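PDB 4DM5: osmotically inducible lipoprotein OsmE from Pseudomonas aeruginosa PAO1, which is of unknown function but, as a lipoprotein with a BamE-like domain, is probably anchored in the membrane and may help maintain the cell envelope. Local coordinates for residues D61-G73 with D78-R90. Numbering follows the deposited sequence.
Sequences DGQQQPFYVSFDG and DGSGFLSCSELDR
Tyr68 and Gly81 pair through two backbone hydrogen bonds, Tyr68 N to Gly81 O at 2.9 Å and Gly81 N to Tyr68 O at 3.1 Å. Further along, Ser70 N donates to Gly79 O, while Ser70 O takes Asp78 N at 2.9 Å and, weakly, Gly79 N; Asp78 and Gly79 thus face Ser70 together as a classic beta bulge. Beside it the Ser70 hydroxyl donates to Asp78 OD1 at 2.7 Å, nearly in line with the carboxylate C-O bond, and Arg46 forms a salt bridge with OD2. These bonds join the antiparallel hairpin of strands 63-71 and 77-81, the latter an outermost strand of the four-stranded sheet of this BamE-family domain. Beyond Gly81 the chain makes an inverse gamma turn centred on Phe82 and passes from the sheet edge onto the face that carries Tyr68 and Ser70, where Ser84 and Glu87 form the capping box of helix 85-94.

On that helix-covered face the Tyr68 ring is sandwiched: Leu88 CD2 sits over one side, 3.6 Å from the ring centroid, and the Ser80-Gly81 backbone lies against the other. With CG set between the backbone N and the carbonyl carbon (chi1 84°), the ring lies across this backbone, where Gly79 and Gly81, lacking side chains, leave it room. Cys85, disulfide-bonded to Cys53, brings SG to 3.9 Å from Tyr68 CB.

On the opposite face of the sheet, Phe67 turns its edge to the face of Phe82, with planes at 73° and centroids 5.0 Å apart; helix 19-22 also touches both rings. Gln65 NE2 donates to Pro66 O and to a water that in turn donates to Phe82 O.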
# COMPACT_ATOMS: atom_id res chain seq x y z
N ASP A 61 8.63 12.39 -10.70
CA ASP A 61 9.76 12.61 -11.65
C ASP A 61 9.56 11.78 -12.94
O ASP A 61 10.61 11.25 -13.50
CB ASP A 61 11.07 12.25 -11.01
CG ASP A 61 11.48 13.24 -9.84
OD1 ASP A 61 10.83 14.32 -9.78
OD2 ASP A 61 12.42 12.91 -9.13
N GLY A 62 8.33 11.76 -13.40
CA GLY A 62 7.96 11.05 -14.62
C GLY A 62 7.94 9.54 -14.58
O GLY A 62 7.90 8.88 -15.62
N GLN A 63 7.98 8.99 -13.37
CA GLN A 63 8.04 7.54 -13.21
C GLN A 63 6.82 7.18 -12.42
O GLN A 63 6.50 7.84 -11.44
CB GLN A 63 9.27 7.19 -12.44
CG GLN A 63 10.48 7.75 -13.12
CD GLN A 63 11.60 6.86 -12.88
OE1 GLN A 63 12.60 7.27 -12.34
NE2 GLN A 63 11.45 5.60 -13.31
N GLN A 64 6.11 6.14 -12.87
CA GLN A 64 4.97 5.59 -12.15
C GLN A 64 5.35 4.23 -11.51
O GLN A 64 6.17 3.46 -12.02
CB GLN A 64 3.73 5.55 -13.02
CG GLN A 64 3.16 6.95 -13.18
CD GLN A 64 2.09 7.03 -14.22
OE1 GLN A 64 1.77 6.02 -14.88
NE2 GLN A 64 1.48 8.22 -14.36
N GLN A 65 4.82 4.02 -10.29
CA GLN A 65 5.17 2.84 -9.59
C GLN A 65 3.97 2.43 -8.70
O GLN A 65 3.54 3.18 -7.82
CB GLN A 65 6.28 3.21 -8.66
CG GLN A 65 6.77 2.12 -7.75
CD GLN A 65 7.06 0.84 -8.43
OE1 GLN A 65 7.92 0.89 -9.43
NE2 GLN A 65 6.37 -0.24 -8.11
N PRO A 66 3.47 1.23 -8.89
CA PRO A 66 2.41 0.72 -8.00
C PRO A 66 2.92 0.64 -6.56
O PRO A 66 4.09 0.35 -6.26
CB PRO A 66 2.14 -0.67 -8.54
CG PRO A 66 2.40 -0.48 -10.03
CD PRO A 66 3.69 0.28 -10.00
N PHE A 67 1.98 0.84 -5.62
CA PHE A 67 2.28 0.74 -4.22
C PHE A 67 1.01 0.27 -3.53
O PHE A 67 -0.10 0.62 -3.97
CB PHE A 67 2.69 2.11 -3.66
CG PHE A 67 3.36 2.01 -2.33
CD1 PHE A 67 4.70 1.68 -2.17
CD2 PHE A 67 2.64 2.42 -1.19
CE1 PHE A 67 5.26 1.66 -0.92
CE2 PHE A 67 3.23 2.36 0.07
CZ PHE A 67 4.59 1.97 0.22
N TYR A 68 1.15 -0.39 -2.42
CA TYR A 68 -0.05 -0.81 -1.60
C TYR A 68 0.22 -0.50 -0.14
O TYR A 68 1.37 -0.46 0.33
CB TYR A 68 -0.39 -2.28 -1.79
CG TYR A 68 0.38 -3.21 -0.94
CD1 TYR A 68 0.06 -3.54 0.37
CD2 TYR A 68 1.59 -3.80 -1.46
CE1 TYR A 68 0.80 -4.31 1.21
CE2 TYR A 68 2.34 -4.67 -0.65
CZ TYR A 68 1.99 -4.88 0.71
OH TYR A 68 2.72 -5.73 1.51
N VAL A 69 -0.89 -0.35 0.59
CA VAL A 69 -0.84 -0.48 2.04
C VAL A 69 -1.93 -1.47 2.50
O VAL A 69 -3.07 -1.37 1.97
CB VAL A 69 -1.17 0.91 2.69
CG1 VAL A 69 -1.16 0.80 4.22
CG2 VAL A 69 -0.14 1.96 2.26
N SER A 70 -1.51 -2.45 3.28
CA SER A 70 -2.51 -3.43 3.76
C SER A 70 -2.76 -3.24 5.23
O SER A 70 -1.91 -2.74 6.00
CB SER A 70 -2.02 -4.85 3.47
OG SER A 70 -0.83 -5.19 4.20
N PHE A 71 -3.99 -3.69 5.60
CA PHE A 71 -4.43 -3.57 6.94
C PHE A 71 -4.87 -4.92 7.46
O PHE A 71 -5.41 -5.74 6.67
CB PHE A 71 -5.68 -2.66 7.05
CG PHE A 71 -5.42 -1.28 6.54
CD1 PHE A 71 -4.97 -0.25 7.39
CD2 PHE A 71 -5.55 -1.00 5.14
CE1 PHE A 71 -4.69 1.00 6.88
CE2 PHE A 71 -5.22 0.26 4.64
CZ PHE A 71 -4.84 1.27 5.50
N ASP A 72 -4.56 -5.21 8.74
CA ASP A 72 -5.01 -6.48 9.31
C ASP A 72 -6.52 -6.49 9.63
O ASP A 72 -7.25 -5.53 9.35
CB ASP A 72 -4.12 -6.83 10.55
CG ASP A 72 -4.33 -5.86 11.73
OD1 ASP A 72 -5.35 -5.13 11.79
OD2 ASP A 72 -3.41 -5.68 12.60
N GLY A 73 -7.00 -7.56 10.25
CA GLY A 73 -8.46 -7.65 10.53
C GLY A 73 -8.96 -6.63 11.53
O GLY A 73 -10.16 -6.36 11.57
N ASP A 78 -0.51 -3.41 8.46
CA ASP A 78 0.38 -4.57 8.68
C ASP A 78 1.35 -4.72 7.51
O ASP A 78 2.21 -5.62 7.60
CB ASP A 78 -0.33 -5.87 9.02
CG ASP A 78 -1.16 -6.36 7.91
OD1 ASP A 78 -1.29 -5.71 6.84
OD2 ASP A 78 -1.75 -7.53 8.07
N GLY A 79 1.26 -3.89 6.51
CA GLY A 79 2.18 -4.05 5.35
C GLY A 79 2.11 -2.94 4.37
O GLY A 79 1.11 -2.17 4.32
N SER A 80 3.13 -2.82 3.55
CA SER A 80 3.11 -1.91 2.43
C SER A 80 4.23 -2.34 1.49
O SER A 80 5.08 -3.14 1.88
CB SER A 80 3.30 -0.39 2.84
OG SER A 80 4.64 -0.20 3.29
N GLY A 81 4.16 -1.88 0.29
CA GLY A 81 5.24 -2.34 -0.64
C GLY A 81 4.92 -1.91 -2.07
O GLY A 81 3.87 -1.37 -2.37
N PHE A 82 5.95 -2.11 -2.92
CA PHE A 82 5.88 -1.54 -4.26
C PHE A 82 5.24 -2.54 -5.24
O PHE A 82 5.90 -3.10 -6.23
CB PHE A 82 7.36 -1.19 -4.65
CG PHE A 82 7.95 -0.09 -3.86
CD1 PHE A 82 7.68 1.22 -4.22
CD2 PHE A 82 8.67 -0.33 -2.69
CE1 PHE A 82 8.19 2.29 -3.50
CE2 PHE A 82 9.13 0.76 -1.94
CZ PHE A 82 8.94 2.07 -2.36
N LEU A 83 3.98 -2.89 -4.98
CA LEU A 83 3.16 -3.73 -5.88
C LEU A 83 1.70 -3.41 -5.64
O LEU A 83 1.41 -2.68 -4.67
CB LEU A 83 3.52 -5.23 -5.71
CG LEU A 83 3.48 -5.78 -4.32
CD1 LEU A 83 3.12 -7.26 -4.39
CD2 LEU A 83 4.79 -5.66 -3.51
N SER A 84 0.83 -3.83 -6.53
CA SER A 84 -0.60 -3.57 -6.35
C SER A 84 -1.21 -4.53 -5.39
O SER A 84 -0.68 -5.55 -5.12
CB SER A 84 -1.33 -3.77 -7.70
OG SER A 84 -1.28 -5.10 -8.13
N CYS A 85 -2.42 -4.19 -4.93
CA CYS A 85 -3.12 -5.13 -4.08
C CYS A 85 -3.48 -6.51 -4.78
O CYS A 85 -3.46 -7.57 -4.08
CB CYS A 85 -4.41 -4.54 -3.52
SG CYS A 85 -4.12 -3.18 -2.35
N SER A 86 -3.74 -6.49 -6.08
CA SER A 86 -4.03 -7.74 -6.75
C SER A 86 -2.76 -8.56 -6.94
O SER A 86 -2.84 -9.79 -6.69
CB SER A 86 -4.87 -7.58 -7.99
OG SER A 86 -4.08 -7.05 -9.01
N GLU A 87 -1.59 -7.88 -7.09
CA GLU A 87 -0.33 -8.59 -6.98
C GLU A 87 -0.09 -9.23 -5.62
O GLU A 87 0.45 -10.31 -5.51
CB GLU A 87 0.86 -7.78 -7.54
CG GLU A 87 0.77 -7.28 -8.99
CD GLU A 87 1.99 -6.39 -9.28
OE1 GLU A 87 2.12 -5.15 -8.89
OE2 GLU A 87 2.93 -6.96 -9.89
N LEU A 88 -0.41 -8.48 -4.59
CA LEU A 88 -0.30 -8.96 -3.26
C LEU A 88 -1.16 -10.24 -3.12
O LEU A 88 -0.67 -11.22 -2.62
CB LEU A 88 -0.72 -7.83 -2.27
CG LEU A 88 -0.61 -8.26 -0.81
CD1 LEU A 88 0.84 -8.69 -0.55
CD2 LEU A 88 -0.84 -7.00 0.01
N ASP A 89 -2.40 -10.13 -3.60
CA ASP A 89 -3.34 -11.32 -3.44
C ASP A 89 -2.73 -12.50 -4.15
O ASP A 89 -2.76 -13.63 -3.57
CB ASP A 89 -4.64 -10.98 -4.07
CG ASP A 89 -5.56 -10.18 -3.16
OD1 ASP A 89 -5.44 -10.05 -1.87
OD2 ASP A 89 -6.46 -9.60 -3.80
N ARG A 90 -2.18 -12.22 -5.33
CA ARG A 90 -1.48 -13.31 -6.17
C ARG A 90 -0.35 -13.97 -5.32
O ARG A 90 -0.28 -15.21 -5.12
CB ARG A 90 -1.14 -12.75 -7.61
CG ARG A 90 -0.27 -13.51 -8.59
CD ARG A 90 -1.19 -14.18 -9.59
NE ARG A 90 -1.38 -15.51 -9.05
CZ ARG A 90 -2.31 -16.40 -9.40
NH1 ARG A 90 -2.27 -17.59 -8.80
NH2 ARG A 90 -3.27 -16.12 -10.30
O HOH W 1 7.10 -2.79 -8.84